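Heme-binding protein A / AI-2 binding protein A (Helicobacter pylori SS1, PDB 6OFQ) binds peptides such as STSA in the periplasm and probably delivers them to an ABC transporter. Local coordinates at residues S43-L48 and F123-D128; K131-P136 and D193-N198. One frame throughout, in Å; residues are numbered along the deposited sequence.

Interaction 1. Residues S43-L48 and F123-D128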
# COMPACT_ATOMS: atom_id res chain seq x y z
N SER A 43 2.78 0.07 -13.05
CA SER A 43 2.15 -1.01 -13.83
C SER A 43 0.66 -0.67 -13.88
O SER A 43 0.13 0.05 -12.98
CB SER A 43 2.39 -2.38 -13.21
OG SER A 43 1.91 -3.43 -14.09
N MET A 44 -0.04 -1.32 -14.81
CA MET A 44 -1.48 -1.40 -14.83
C MET A 44 -2.01 -2.81 -14.43
O MET A 44 -3.21 -3.00 -14.47
CB MET A 44 -2.05 -0.99 -16.19
CG MET A 44 -1.81 0.49 -16.42
SD MET A 44 -2.83 1.55 -15.38
CE MET A 44 -1.86 3.06 -15.48
N ASP A 45 -1.13 -3.69 -14.04
CA ASP A 45 -1.52 -4.99 -13.43
C ASP A 45 -1.16 -4.90 -11.94
O ASP A 45 0.01 -4.97 -11.58
CB ASP A 45 -0.80 -6.17 -14.10
CG ASP A 45 -1.15 -7.51 -13.52
OD1 ASP A 45 -1.81 -7.61 -12.46
OD2 ASP A 45 -0.86 -8.55 -14.16
N PRO A 46 -2.17 -4.75 -11.08
CA PRO A 46 -1.89 -4.51 -9.66
C PRO A 46 -1.24 -5.66 -8.93
O PRO A 46 -0.66 -5.44 -7.86
CB PRO A 46 -3.24 -4.18 -9.06
CG PRO A 46 -4.13 -4.93 -9.94
CD PRO A 46 -3.61 -4.83 -11.32
N ALA A 47 -1.32 -6.88 -9.48
CA ALA A 47 -0.61 -8.00 -8.91
C ALA A 47 0.88 -7.93 -9.07
O ALA A 47 1.57 -8.59 -8.32
CB ALA A 47 -1.12 -9.35 -9.37
N LEU A 48 1.39 -7.08 -9.95
CA LEU A 48 2.82 -7.00 -10.18
C LEU A 48 3.52 -5.92 -9.37
O LEU A 48 4.75 -5.79 -9.44
CB LEU A 48 3.02 -6.67 -11.69
CG LEU A 48 2.58 -7.80 -12.62
CD1 LEU A 48 2.91 -7.33 -14.04
CD2 LEU A 48 3.17 -9.15 -12.35
N PHE A 123 -6.21 -15.54 -9.98
CA PHE A 123 -5.57 -16.16 -8.84
C PHE A 123 -4.56 -17.23 -9.24
O PHE A 123 -3.47 -17.28 -8.72
CB PHE A 123 -6.61 -16.78 -7.88
CG PHE A 123 -7.36 -15.79 -6.99
CD1 PHE A 123 -8.24 -14.87 -7.52
CD2 PHE A 123 -7.23 -15.87 -5.63
CE1 PHE A 123 -8.84 -13.91 -6.73
CE2 PHE A 123 -7.87 -14.96 -4.85
CZ PHE A 123 -8.75 -14.08 -5.38
N GLU A 124 -4.97 -18.15 -10.13
CA GLU A 124 -4.14 -19.27 -10.50
C GLU A 124 -2.82 -18.87 -11.17
O GLU A 124 -1.81 -19.54 -10.97
CB GLU A 124 -4.80 -20.34 -11.34
CG GLU A 124 -5.92 -21.08 -10.65
CD GLU A 124 -6.56 -22.10 -11.60
OE1 GLU A 124 -6.56 -21.94 -12.83
OE2 GLU A 124 -7.18 -23.00 -10.99
N ARG A 125 -2.82 -17.74 -11.84
CA ARG A 125 -1.60 -17.28 -12.43
C ARG A 125 -0.53 -16.99 -11.39
O ARG A 125 0.67 -17.04 -11.69
CB ARG A 125 -1.90 -16.06 -13.28
CG ARG A 125 -2.22 -14.79 -12.50
CD ARG A 125 -2.83 -13.71 -13.37
NE ARG A 125 -3.13 -12.50 -12.62
CZ ARG A 125 -2.60 -11.30 -12.79
NH1 ARG A 125 -1.72 -11.07 -13.74
NH2 ARG A 125 -3.02 -10.29 -12.04
N GLN A 126 -0.93 -16.61 -10.19
CA GLN A 126 -0.02 -16.32 -9.09
C GLN A 126 0.32 -17.57 -8.32
O GLN A 126 1.44 -17.69 -7.82
CB GLN A 126 -0.63 -15.24 -8.19
CG GLN A 126 -1.20 -14.06 -8.97
CD GLN A 126 -1.63 -12.86 -8.12
OE1 GLN A 126 -0.81 -12.39 -7.31
NE2 GLN A 126 -2.88 -12.38 -8.27
N MET A 127 -0.65 -18.46 -8.19
CA MET A 127 -0.51 -19.68 -7.38
C MET A 127 0.38 -20.74 -8.06
O MET A 127 1.11 -21.45 -7.35
CB MET A 127 -1.89 -20.28 -7.14
CG MET A 127 -1.86 -21.35 -6.08
SD MET A 127 -3.49 -21.58 -5.42
CE MET A 127 -4.44 -22.09 -6.79
N ASP A 128 0.25 -20.86 -9.38
CA ASP A 128 0.89 -21.94 -10.16
C ASP A 128 1.88 -21.28 -11.11
O ASP A 128 1.47 -20.63 -12.07
CB ASP A 128 -0.23 -22.68 -10.92
CG ASP A 128 0.27 -23.84 -11.76
OD1 ASP A 128 1.48 -23.94 -11.98
OD2 ASP A 128 -0.61 -24.61 -12.21
O HOH W 1 0.85 -10.42 -6.15
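D45 sends CG anti to its backbone nitrogen (chi1 180°), and R125 starts with CG between the backbone nitrogen and the carbonyl carbon (chi1 72°) before running straight from CG to NE, so that the two side chains approach from opposite directions. The guanidinium therefore arrives end-on: NH1 donates to D45 OD2 at 2.7 Å and NH2 to D45 OD1 at 3.0 Å, one nitrogen for each oxygen. Both bonds are nearly straight, use the syn lone pairs and lie in the guanidinium plane, so the two flat groups, only 15° apart, form a bidentate salt bridge that fixes the rotation of both.

D45 OD1 has a second donor. The backbone N of A47 meets it at 3.1 Å from above the carboxylate plane, which makes an Asx turn; just before it, S43 OG accepts from D45 N in an ST turn. These turns shape the loop between strand 32-37 and helix 52-61, and the salt bridge ties that loop to helix 116-127 within a type II periplasmic binding protein. On the helix side R125 NE donates to the carbonyl of S122. Both residues of the ion pair are buried, and such a network would be expected to offset the cost of burying the charges.

Beside the salt bridge, the A47 methyl lies obliquely to the guanidinium, its CB 3.4 Å from R125 NH2, and packs against the amide of Q126, whose NE2 lies 3.7 Å from the same CB. Q126 NE2 itself is held by the carbonyls of S122 and F183. At the other end of the amide, a water bridges Q126 OE1 (2.8 Å) and A47 O (2.9 Å), joining the turn to the helix.

Interaction 2. Residues K131-P136 and D193-N198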
# COMPACT_ATOMS: atom_id res chain seq x y z
N LYS A 131 1.34 -21.21 -14.85
CA LYS A 131 0.29 -20.35 -15.31
C LYS A 131 0.65 -18.88 -15.08
O LYS A 131 -0.21 -18.03 -15.28
CB LYS A 131 -1.01 -20.70 -14.56
CG LYS A 131 -1.58 -22.06 -14.98
CD LYS A 131 -2.86 -22.34 -14.22
CE LYS A 131 -3.62 -23.50 -14.86
NZ LYS A 131 -4.79 -23.96 -14.04
N ARG A 132 1.92 -18.59 -14.84
CA ARG A 132 2.35 -17.21 -14.59
C ARG A 132 1.92 -16.20 -15.64
O ARG A 132 1.86 -14.98 -15.34
CB ARG A 132 3.88 -17.20 -14.42
CG ARG A 132 4.61 -15.94 -14.81
CD ARG A 132 6.09 -16.28 -14.92
NE ARG A 132 6.74 -15.05 -15.29
CZ ARG A 132 7.18 -14.13 -14.45
NH1 ARG A 132 7.08 -14.32 -13.15
NH2 ARG A 132 7.74 -13.03 -14.91
N TYR A 133 1.76 -16.66 -16.89
CA TYR A 133 1.31 -15.89 -18.04
C TYR A 133 2.45 -15.09 -18.67
O TYR A 133 2.82 -15.33 -19.84
CB TYR A 133 0.09 -15.02 -17.73
CG TYR A 133 -0.43 -14.25 -18.92
CD1 TYR A 133 -1.28 -14.89 -19.83
CD2 TYR A 133 -0.07 -12.91 -19.11
CE1 TYR A 133 -1.78 -14.17 -20.92
CE2 TYR A 133 -0.55 -12.19 -20.21
CZ TYR A 133 -1.37 -12.86 -21.12
OH TYR A 133 -1.94 -12.15 -22.16
N TYR A 134 2.99 -14.14 -17.91
CA TYR A 134 4.10 -13.32 -18.36
C TYR A 134 5.33 -14.19 -18.58
O TYR A 134 5.53 -15.20 -17.96
CB TYR A 134 4.41 -12.22 -17.37
CG TYR A 134 3.24 -11.29 -17.18
CD1 TYR A 134 2.89 -10.39 -18.15
CD2 TYR A 134 2.58 -11.21 -15.96
CE1 TYR A 134 1.84 -9.50 -18.02
CE2 TYR A 134 1.49 -10.36 -15.83
CZ TYR A 134 1.18 -9.45 -16.80
OH TYR A 134 0.14 -8.58 -16.67
N SER A 135 6.13 -13.75 -19.54
CA SER A 135 7.41 -14.39 -19.77
C SER A 135 8.29 -14.35 -18.56
O SER A 135 8.17 -13.44 -17.73
CB SER A 135 8.20 -13.65 -20.86
OG SER A 135 7.47 -13.97 -22.03
N PRO A 136 9.19 -15.33 -18.48
CA PRO A 136 10.22 -15.15 -17.47
C PRO A 136 10.88 -13.76 -17.60
O PRO A 136 11.06 -13.16 -18.67
CB PRO A 136 11.15 -16.36 -17.69
CG PRO A 136 10.33 -17.34 -18.48
CD PRO A 136 9.43 -16.51 -19.35
N ASP A 193 -6.13 -14.12 -23.14
CA ASP A 193 -5.97 -15.13 -24.20
C ASP A 193 -5.73 -14.41 -25.54
O ASP A 193 -4.86 -14.85 -26.32
CB ASP A 193 -7.21 -15.99 -24.29
CG ASP A 193 -7.34 -16.99 -23.17
OD1 ASP A 193 -6.30 -17.25 -22.52
OD2 ASP A 193 -8.49 -17.47 -23.17
N TYR A 194 -6.50 -13.35 -25.79
CA TYR A 194 -6.35 -12.52 -27.03
C TYR A 194 -4.95 -12.01 -27.17
O TYR A 194 -4.28 -12.08 -28.20
CB TYR A 194 -7.35 -11.41 -27.08
CG TYR A 194 -7.05 -10.23 -27.97
CD1 TYR A 194 -7.60 -10.19 -29.26
CD2 TYR A 194 -6.48 -9.09 -27.44
CE1 TYR A 194 -7.35 -9.11 -30.09
CE2 TYR A 194 -6.25 -8.00 -28.26
CZ TYR A 194 -6.67 -8.01 -29.58
OH TYR A 194 -6.41 -6.92 -30.39
N LEU A 195 -4.38 -11.41 -26.13
CA LEU A 195 -2.97 -10.94 -26.13
C LEU A 195 -1.92 -12.03 -26.31
O LEU A 195 -0.90 -11.89 -26.97
CB LEU A 195 -2.60 -10.13 -24.85
CG LEU A 195 -3.40 -8.88 -24.59
CD1 LEU A 195 -2.98 -8.32 -23.23
CD2 LEU A 195 -3.15 -7.85 -25.66
N GLU A 196 -2.21 -13.17 -25.72
CA GLU A 196 -1.36 -14.32 -25.90
C GLU A 196 -1.34 -14.72 -27.39
O GLU A 196 -0.22 -14.88 -27.86
CB GLU A 196 -1.76 -15.50 -25.04
CG GLU A 196 -0.75 -16.65 -25.10
CD GLU A 196 -0.99 -17.63 -23.97
OE1 GLU A 196 -2.16 -17.86 -23.63
OE2 GLU A 196 0.01 -18.06 -23.35
N GLN A 197 -2.51 -14.80 -28.03
CA GLN A 197 -2.62 -15.24 -29.45
C GLN A 197 -1.80 -14.25 -30.30
O GLN A 197 -1.01 -14.61 -31.19
CB GLN A 197 -4.08 -15.38 -29.89
CG GLN A 197 -5.04 -16.22 -29.04
CD GLN A 197 -4.57 -17.65 -28.81
OE1 GLN A 197 -4.18 -18.07 -27.72
NE2 GLN A 197 -4.68 -18.43 -29.85
N ASN A 198 -1.93 -12.97 -30.00
CA ASN A 198 -1.15 -11.94 -30.69
C ASN A 198 0.25 -11.63 -30.28
O ASN A 198 0.91 -10.73 -30.85
CB ASN A 198 -1.95 -10.67 -30.66
CG ASN A 198 -3.08 -10.83 -31.61
OD1 ASN A 198 -2.87 -10.71 -32.81
ND2 ASN A 198 -4.15 -11.41 -31.13
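Y133 points the hydroxyl end of its phenol at the flank of helix 189-197, its side chain crossing that of L195 at about a right angle. The contact joins the loop between helices 116-127 and 142-147 to the last turns of a second helix of this periplasmic binding protein fold, and between the two segments it is made by van der Waals packing. The ring's outer end does the touching: OH stands 3.4 Å from L195 CB, at the base of the leucine, and 4.1 Å from its CD1 branch. The hydrogen bond of the hydroxyl goes to the carbonyl of A192, one turn back along the same helix, so it both packs and bonds against this flank.

E196 closes the contact at its more exposed border. Its CB comes 4.3 Å from Y133 CE1, approaching the ring obliquely, and its backbone N lies 3.7 Å from Y133 OH.

The tyrosine reaches the helix because its CG stands anti to the backbone nitrogen (chi1 -178°), from a residue whose phi is positive (82°). Behind it, Y134 offers a ring face, over the centre of which Y133 CD2 sits 3.9 Å above the plane, so consecutive tyrosines pack against each other. The loop around them is held by R132: NE donates to Y134 O at 2.9 Å, from above the carbonyl plane, while NH2 donates to S135 O. Where the helix ends, N198 ND2 and N198 N approach Y194 O from opposite faces of its carbonyl plane, with ND2 at 3.0 Å from Y194 O.

Interactions 1 and 2 have centres 12 Å apart and meet directly, because K131-P136 follows closely on helix 116-127. Interaction 1 is wholly buried and relies on an ion pair, whereas interaction 2 lies farther from the chain's centre, is only partly buried, and touches across its segments by van der Waals packing. Y134, of the loop segment of interaction 2, reaches into interaction 1: its hydroxyl lies 2.7 Å from D45 OD2, a probable hydrogen bond, and its ring packs on L48. Nearer the surface, E124 OE1 and K131 NZ form a salt bridge linking the helix of interaction 1 with the loop of interaction 2.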